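Local coordinates for protein putative NADPH:quinone oxidoreductase (Ralstonia eutropha, PDB 3IUP) that binds NADPH and is a putative NADPH:quinone oxidoreductase, probably transferring hydride from the cofactor to quinone-like acceptors, at residues Q137-P142 and S152-P157. Numbering follows the deposited sequence.
Sequences QCLVLP and SSFVNP. With NDP (NADPH dihydro-nicotinamide-adenine-dinucleotide phosphate), chain C.
Leu-139 and Phe-154 carry this contact, their side chains running past each other in opposite directions so that apolar surface meets alongside. CB of Leu-139 comes at the ring obliquely, 3.8 Å from CZ of Phe-154, and CD2 of Leu-139 lies 3.9 Å from the same CZ. With CG anti to its own nitrogen (chi1 -173°) and chi2 near 55°, Leu-139 brings CD2 over to CZ. A long, flat phenylalanine suits the other side, since its backbone stands well back from the strand and the ring has to bridge the gap.

Ser-153 fills the neighbouring place, where a small residue lets the leucines close in: its CB lies 4.2 Å from CD2 of Leu-139, and its OG is 3.8 Å from CD2 of Leu-141. The hydroxyl of this buried serine lies beside the Leu-141 methyl, yet it hydrogen-bonds to the carbonyl oxygen of Gly-150, the last residue of helix 147-150.

Directly after Phe-154 begins helix 155-169, and Val-155 and Asn-156 at its start reach the cofactor. Asn-156 ND2 donates a nearly straight hydrogen bond (168°) to O2N of NADPH at 3.1 Å, while Val-155 CG1 lies 3.3 Å from C5N of the nicotinamide ring. OE1 of Glu-97 accepts from the backbone N-H groups of both Phe-154 and Val-155.

The contact thus joins strand 138-140, antiparallel to strand 118-121 in the GroES-like part, to a helix start lining the NADPH site, consistent with this dehydrogenase family's two-domain layout; helix 320-332 packs on both principal side chains, Val-331 touching Leu-139 and Lys-327 touching Phe-154.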
loop_
_atom_site.group_PDB
_atom_site.type_symbol
_atom_site.label_atom_id
_atom_site.label_comp_id
_atom_site.label_asym_id
_atom_site.label_seq_id
_atom_site.Cartn_x
_atom_site.Cartn_y
_atom_site.Cartn_z
ATOM N N GLN A 137 -15.157 6.261 30.047
ATOM C CA GLN A 137 -14.114 6.793 29.171
ATOM C C GLN A 137 -12.958 7.461 29.909
ATOM O O GLN A 137 -12.099 8.095 29.296
ATOM C CB GLN A 137 -14.702 7.772 28.156
ATOM C CG GLN A 137 -15.690 7.130 27.156
ATOM C CD GLN A 137 -16.254 8.155 26.158
ATOM O OE1 GLN A 137 -15.597 9.155 25.808
ATOM N NE2 GLN A 137 -17.477 7.919 25.713
ATOM N N CYS A 138 -12.962 7.368 31.223
ATOM C CA CYS A 138 -11.956 7.981 32.054
ATOM C C CYS A 138 -10.898 6.974 32.446
ATOM O O CYS A 138 -11.228 5.869 32.844
ATOM C CB CYS A 138 -12.587 8.545 33.312
ATOM S SG CYS A 138 -13.695 9.916 32.914
ATOM N N LEU A 139 -9.637 7.357 32.308
ATOM C CA LEU A 139 -8.510 6.571 32.792
ATOM C C LEU A 139 -8.034 7.220 34.080
ATOM O O LEU A 139 -7.569 8.362 34.062
ATOM C CB LEU A 139 -7.383 6.599 31.759
ATOM C CG LEU A 139 -6.149 5.727 31.935
ATOM C CD1 LEU A 139 -6.547 4.256 32.093
ATOM C CD2 LEU A 139 -5.278 5.934 30.695
ATOM N N VAL A 140 -8.120 6.499 35.194
ATOM C CA VAL A 140 -7.641 7.016 36.485
ATOM C C VAL A 140 -6.107 7.037 36.513
ATOM O O VAL A 140 -5.448 6.019 36.223
ATOM C CB VAL A 140 -8.203 6.197 37.696
ATOM C CG1 VAL A 140 -7.662 6.751 39.002
ATOM C CG2 VAL A 140 -9.730 6.242 37.710
ATOM N N LEU A 141 -5.539 8.200 36.812
ATOM C CA LEU A 141 -4.103 8.376 36.751
ATOM C C LEU A 141 -3.460 7.869 38.049
ATOM O O LEU A 141 -4.086 7.886 39.098
ATOM C CB LEU A 141 -3.740 9.846 36.497
ATOM C CG LEU A 141 -4.043 10.347 35.065
ATOM C CD1 LEU A 141 -3.675 11.808 34.959
ATOM C CD2 LEU A 141 -3.331 9.469 33.977
ATOM N N PRO A 142 -2.202 7.435 37.982
ATOM C CA PRO A 142 -1.563 6.941 39.198
ATOM C C PRO A 142 -1.257 8.026 40.230
ATOM O O PRO A 142 -1.236 9.203 39.917
ATOM C CB PRO A 142 -0.259 6.319 38.677
ATOM C CG PRO A 142 0.010 6.935 37.375
ATOM C CD PRO A 142 -1.253 7.570 36.864
ATOM N N SER A 152 -1.301 13.407 27.920
ATOM C CA SER A 152 -0.998 12.762 26.649
ATOM C C SER A 152 -1.003 11.257 26.835
ATOM O O SER A 152 -0.161 10.567 26.284
ATOM C CB SER A 152 0.380 13.230 26.163
ATOM O OG SER A 152 0.343 14.605 25.771
ATOM N N SER A 153 -1.955 10.738 27.609
ATOM C CA SER A 153 -1.953 9.318 27.971
ATOM C C SER A 153 -2.397 8.404 26.834
ATOM O O SER A 153 -2.150 7.185 26.879
ATOM C CB SER A 153 -2.900 9.078 29.161
ATOM O OG SER A 153 -2.349 9.640 30.309
ATOM N N PHE A 154 -3.119 8.939 25.867
ATOM C CA PHE A 154 -3.748 8.070 24.859
ATOM C C PHE A 154 -3.052 8.074 23.504
ATOM O O PHE A 154 -2.615 7.021 23.013
ATOM C CB PHE A 154 -5.226 8.408 24.689
ATOM C CG PHE A 154 -6.072 8.110 25.893
ATOM C CD1 PHE A 154 -6.749 6.905 25.988
ATOM C CD2 PHE A 154 -6.240 9.048 26.902
ATOM C CE1 PHE A 154 -7.577 6.622 27.088
ATOM C CE2 PHE A 154 -7.047 8.785 27.998
ATOM C CZ PHE A 154 -7.721 7.569 28.099
ATOM N N VAL A 155 -3.007 9.230 22.846
ATOM C CA VAL A 155 -2.731 9.275 21.427
ATOM C C VAL A 155 -1.301 8.741 21.137
ATOM O O VAL A 155 -1.102 7.763 20.401
ATOM C CB VAL A 155 -2.939 10.705 20.876
ATOM C CG1 VAL A 155 -2.434 10.908 19.422
ATOM C CG2 VAL A 155 -4.489 11.088 20.962
ATOM N N ASN A 156 -0.312 9.356 21.744
ATOM C CA ASN A 156 1.077 8.908 21.506
ATOM C C ASN A 156 1.456 7.573 22.152
ATOM O O ASN A 156 2.016 6.680 21.449
ATOM C CB ASN A 156 2.106 10.029 21.737
ATOM C CG ASN A 156 2.045 11.098 20.649
ATOM O OD1 ASN A 156 1.394 10.919 19.604
ATOM N ND2 ASN A 156 2.704 12.257 20.902
ATOM N N PRO A 157 1.115 7.366 23.434
ATOM C CA PRO A 157 1.501 6.098 24.026
ATOM C C PRO A 157 0.858 4.868 23.364
ATOM O O PRO A 157 1.528 3.846 23.169
ATOM C CB PRO A 157 1.074 6.255 25.495
ATOM C CG PRO A 157 1.194 7.700 25.764
ATOM C CD PRO A 157 0.731 8.363 24.458
HETATM P PA NDP C . 5.870 16.034 17.616
HETATM O O1A NDP C . 6.355 15.730 18.946
HETATM O O2A NDP C . 5.264 17.358 17.353
HETATM O O5B NDP C . 7.192 15.834 16.640
HETATM C C5B NDP C . 6.973 15.982 15.233
HETATM C C4B NDP C . 8.221 15.570 14.514
HETATM O O4B NDP C . 7.928 15.701 13.153
HETATM C C3B NDP C . 9.430 16.463 14.839
HETATM O O3B NDP C . 10.618 15.759 15.137
HETATM C C2B NDP C . 9.655 17.246 13.527
HETATM O O2B NDP C . 11.026 17.517 13.233
HETATM C C1B NDP C . 9.071 16.277 12.509
HETATM N N9A NDP C . 8.594 16.933 11.285
HETATM C C8A NDP C . 7.734 18.012 11.245
HETATM N N7A NDP C . 7.450 18.290 9.961
HETATM C C5A NDP C . 8.113 17.384 9.155
HETATM C C6A NDP C . 8.205 17.183 7.763
HETATM N N6A NDP C . 7.639 17.999 6.856
HETATM N N1A NDP C . 8.976 16.143 7.286
HETATM C C2A NDP C . 9.674 15.331 8.124
HETATM N N3A NDP C . 9.580 15.528 9.483
HETATM C C4A NDP C . 8.821 16.529 9.990
HETATM O O3 NDP C . 4.787 14.987 17.029
HETATM P PN NDP C . 4.077 13.841 17.817
HETATM O O1N NDP C . 4.978 12.946 18.498
HETATM O O2N NDP C . 2.926 14.357 18.634
HETATM O O5D NDP C . 3.422 13.028 16.565
HETATM C C5D NDP C . 4.279 12.256 15.709
HETATM C C4D NDP C . 3.502 11.815 14.473
HETATM O O4D NDP C . 2.652 10.724 14.884
HETATM C C3D NDP C . 2.608 12.884 13.813
HETATM O O3D NDP C . 2.629 12.776 12.404
HETATM C C2D NDP C . 1.232 12.489 14.323
HETATM O O2D NDP C . 0.135 12.939 13.542
HETATM C C1D NDP C . 1.382 10.966 14.282
HETATM N N1N NDP C . 0.323 10.247 15.026
HETATM C C2N NDP C . -0.539 9.514 14.280
HETATM C C3N NDP C . -1.570 8.820 14.856
HETATM C C7N NDP C . -2.438 7.899 14.022
HETATM O O7N NDP C . -3.534 7.335 14.669
HETATM N N7N NDP C . -2.232 7.628 12.726
HETATM C C4N NDP C . -1.591 8.633 16.324
HETATM C C5N NDP C . -0.579 9.471 17.064
HETATM C C6N NDP C . 0.350 10.243 16.378
HETATM P P2B NDP C . 11.521 19.023 12.800
HETATM O O1X NDP C . 12.041 19.697 14.077
HETATM O O2X NDP C . 10.407 19.851 12.166
HETATM O O3X NDP C . 12.647 18.755 11.789
#